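Local coordinates for putative Lipoprotein (Clostridium perfringens, PDB 5J7R) that is of uncharacterised function but, as a putative lipoprotein with a sporulation and spore germination family domain, may act at the cell envelope, at residues A[112-117]-A[144-149]. Numbering follows the deposited sequence.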
ATOM      1  N   ALA A 112      27.053  -7.774   5.167  1.00 65.08           N
ATOM      2  CA  ALA A 112      25.949  -7.326   6.023  1.00 64.19           C
ATOM      3  C   ALA A 112      25.005  -6.444   5.212  1.00 60.26           C
ATOM      4  O   ALA A 112      23.790  -6.515   5.370  1.00 64.68           O
ATOM      5  CB  ALA A 112      26.476  -6.574   7.231  1.00 65.00           C
ATOM      6  N   THR A 113      25.574  -5.621   4.335  1.00 59.67           N
ATOM      7  CA  THR A 113      24.794  -4.747   3.474  1.00 55.97           C
ATOM      8  C   THR A 113      23.874  -5.551   2.570  1.00 55.94           C
ATOM      9  O   THR A 113      22.670  -5.300   2.526  1.00 55.54           O
ATOM     10  CB  THR A 113      25.703  -3.860   2.608  1.00 59.32           C
ATOM     11  OG1 THR A 113      26.389  -2.929   3.448  1.00 56.77           O
ATOM     12  CG2 THR A 113      24.892  -3.081   1.566  1.00 60.37           C
ATOM     13  N   LEU A 114      24.431  -6.528   1.862  1.00 56.59           N
ATOM     14  CA  LEU A 114      23.628  -7.357   0.958  1.00 56.98           C
ATOM     15  C   LEU A 114      22.579  -8.179   1.724  1.00 58.68           C
ATOM     16  O   LEU A 114      21.437  -8.302   1.272  1.00 66.15           O
ATOM     17  CB  LEU A 114      24.524  -8.250   0.095  1.00 56.66           C
ATOM     18  CG  LEU A 114      25.605  -7.511  -0.718  1.00 58.22           C
ATOM     19  CD1 LEU A 114      26.392  -8.512  -1.554  1.00 61.15           C
ATOM     20  CD2 LEU A 114      25.047  -6.407  -1.605  1.00 58.58           C
ATOM     21  N   GLU A 115      22.955  -8.724   2.878  1.00 59.88           N
ATOM     22  CA  GLU A 115      22.008  -9.498   3.686  1.00 61.28           C
ATOM     23  C   GLU A 115      20.909  -8.588   4.255  1.00 58.39           C
ATOM     24  O   GLU A 115      19.762  -9.013   4.380  1.00 58.23           O
ATOM     25  CB  GLU A 115      22.710 -10.255   4.817  1.00 63.73           C
ATOM     26  CG  GLU A 115      23.595 -11.399   4.338  1.00 69.21           C
ATOM     27  CD  GLU A 115      24.293 -12.157   5.464  1.00 72.50           C
ATOM     28  OE1 GLU A 115      24.278 -11.665   6.602  1.00 78.02           O
ATOM     29  OE2 GLU A 115      24.879 -13.237   5.212  1.00 76.46           O
ATOM     30  N   GLY A 116      21.267  -7.344   4.590  1.00 53.51           N
ATOM     31  CA  GLY A 116      20.311  -6.367   5.129  1.00 53.09           C
ATOM     32  C   GLY A 116      19.267  -5.926   4.106  1.00 47.03           C
ATOM     33  O   GLY A 116      18.089  -5.805   4.423  1.00 43.54           O
ATOM     34  N   ILE A 117      19.710  -5.702   2.874  1.00 47.18           N
ATOM     35  CA  ILE A 117      18.821  -5.316   1.792  1.00 49.22           C
ATOM     36  C   ILE A 117      17.859  -6.484   1.511  1.00 49.41           C
ATOM     37  O   ILE A 117      16.650  -6.289   1.446  1.00 50.32           O
ATOM     38  CB  ILE A 117      19.609  -4.908   0.531  1.00 49.46           C
ATOM     39  CG1 ILE A 117      20.440  -3.658   0.837  1.00 50.46           C
ATOM     40  CG2 ILE A 117      18.665  -4.594  -0.627  1.00 50.54           C
ATOM     41  CD1 ILE A 117      21.414  -3.261  -0.257  1.00 51.17           C
ATOM     42  N   GLY A 144      33.453  -4.408  -3.424  1.00 84.80           N
ATOM     43  CA  GLY A 144      34.624  -5.024  -4.022  1.00 84.31           C
ATOM     44  C   GLY A 144      34.728  -6.518  -3.726  1.00 85.99           C
ATOM     45  O   GLY A 144      35.364  -7.259  -4.480  1.00 91.95           O
ATOM     46  N   ASN A 145      34.077  -6.978  -2.658  1.00 83.59           N
ATOM     47  CA  ASN A 145      34.170  -8.403  -2.264  1.00 86.57           C
ATOM     48  C   ASN A 145      33.045  -9.345  -2.706  1.00 86.67           C
ATOM     49  O   ASN A 145      33.127 -10.549  -2.468  1.00 91.04           O
ATOM     50  CB  ASN A 145      34.273  -8.506  -0.741  1.00 86.16           C
ATOM     51  CG  ASN A 145      35.332  -7.575  -0.148  1.00 88.94           C
ATOM     52  OD1 ASN A 145      36.512  -7.836  -0.308  1.00 93.33           O
ATOM     53  ND2 ASN A 145      34.923  -6.530   0.596  1.00 86.93           N
ATOM     54  N   PHE A 146      31.989  -8.817  -3.310  1.00 81.09           N
ATOM     55  CA  PHE A 146      30.861  -9.637  -3.744  1.00 79.97           C
ATOM     56  C   PHE A 146      30.403  -9.314  -5.151  1.00 80.35           C
ATOM     57  O   PHE A 146      30.297  -8.152  -5.533  1.00 73.99           O
ATOM     58  CB  PHE A 146      29.696  -9.530  -2.755  1.00 78.31           C
ATOM     59  CG  PHE A 146      29.939 -10.252  -1.466  1.00 80.35           C
ATOM     60  CD1 PHE A 146      30.584  -9.628  -0.412  1.00 81.26           C
ATOM     61  CD2 PHE A 146      29.525 -11.574  -1.310  1.00 82.25           C
ATOM     62  CE1 PHE A 146      30.815 -10.300   0.774  1.00 83.84           C
ATOM     63  CE2 PHE A 146      29.753 -12.252  -0.127  1.00 85.25           C
ATOM     64  CZ  PHE A 146      30.402 -11.613   0.918  1.00 86.36           C
ATOM     65  N   ASP A 147      30.123 -10.375  -5.905  1.00 85.32           N
ATOM     66  CA  ASP A 147      29.674 -10.272  -7.284  1.00 85.24           C
ATOM     67  C   ASP A 147      28.156 -10.083  -7.340  1.00 80.00           C
ATOM     68  O   ASP A 147      27.397 -10.987  -6.975  1.00 83.11           O
ATOM     69  CB  ASP A 147      30.083 -11.537  -8.055  1.00 91.06           C
ATOM     70  CG  ASP A 147      29.784 -11.451  -9.549  1.00 95.10           C
ATOM     71  OD1 ASP A 147      29.377 -10.373 -10.033  1.00 93.94           O
ATOM     72  OD2 ASP A 147      29.983 -12.470 -10.249  1.00105.51           O
ATOM     73  N   ILE A 148      27.730  -8.898  -7.776  1.00 75.70           N
ATOM     74  CA  ILE A 148      26.290  -8.568  -7.915  1.00 71.25           C
ATOM     75  C   ILE A 148      25.952  -8.302  -9.390  1.00 71.74           C
ATOM     76  O   ILE A 148      25.137  -7.447  -9.722  1.00 68.40           O
ATOM     77  CB  ILE A 148      25.834  -7.401  -7.009  1.00 66.39           C
ATOM     78  CG1 ILE A 148      26.618  -6.128  -7.292  1.00 64.73           C
ATOM     79  CG2 ILE A 148      26.034  -7.794  -5.549  1.00 65.85           C
ATOM     80  CD1 ILE A 148      25.980  -4.916  -6.654  1.00 62.24           C
ATOM     81  N   SER A 149      26.596  -9.071 -10.258  1.00 78.90           N
ATOM     82  CA  SER A 149      26.421  -8.964 -11.700  1.00 82.63           C
ATOM     83  C   SER A 149      25.053  -9.468 -12.153  1.00 82.79           C
ATOM     84  O   SER A 149      24.512  -8.972 -13.146  1.00 83.98           O
ATOM     85  CB  SER A 149      27.527  -9.759 -12.413  1.00 86.88           C
ATOM     86  OG  SER A 149      27.417  -9.673 -13.817  1.00 95.42           O
TER
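Phe146, whose side chain meets Leu114 across the contact, is held through its backbone by Ser141 OG, a hydroxyl that bonds to both Phe146 O and Gly144 N. Asp147 points away from the helix, while Phe146 and Ile148, on either side of it, point toward it. A single methyl group receives them: Leu114 CD1 lies 3.7 Å from Phe146 CB and 4.1 Å from Ile148 CG2. Phe146 CG lies 4.0 Å from Leu114 CD1, so the methyl sits at the base of the ring, oblique to it. Leu114 extends outward with CD1 anti to CA (chi2 -178°), which carries this methyl across to the loop. An Asx turn spans Ile148, with Asp147 OD1 accepting from Ser149 N at 3.1 Å; the N-H reaches OD1 at 141°, from above the carboxylate plane, tilted 46° out of it. A further polar bond flanks the apolar contact: Glu110 OE1, one turn before Leu114, takes Asn145 N. The loop 144-149 thus packs against helix 107-121, with Phe146 also touching Glu110 and Gln111, and Leu114 and Ile148 both also pack on Ile132 of strand 129-134, an outermost strand, within this chain, of the three-stranded mixed sheet.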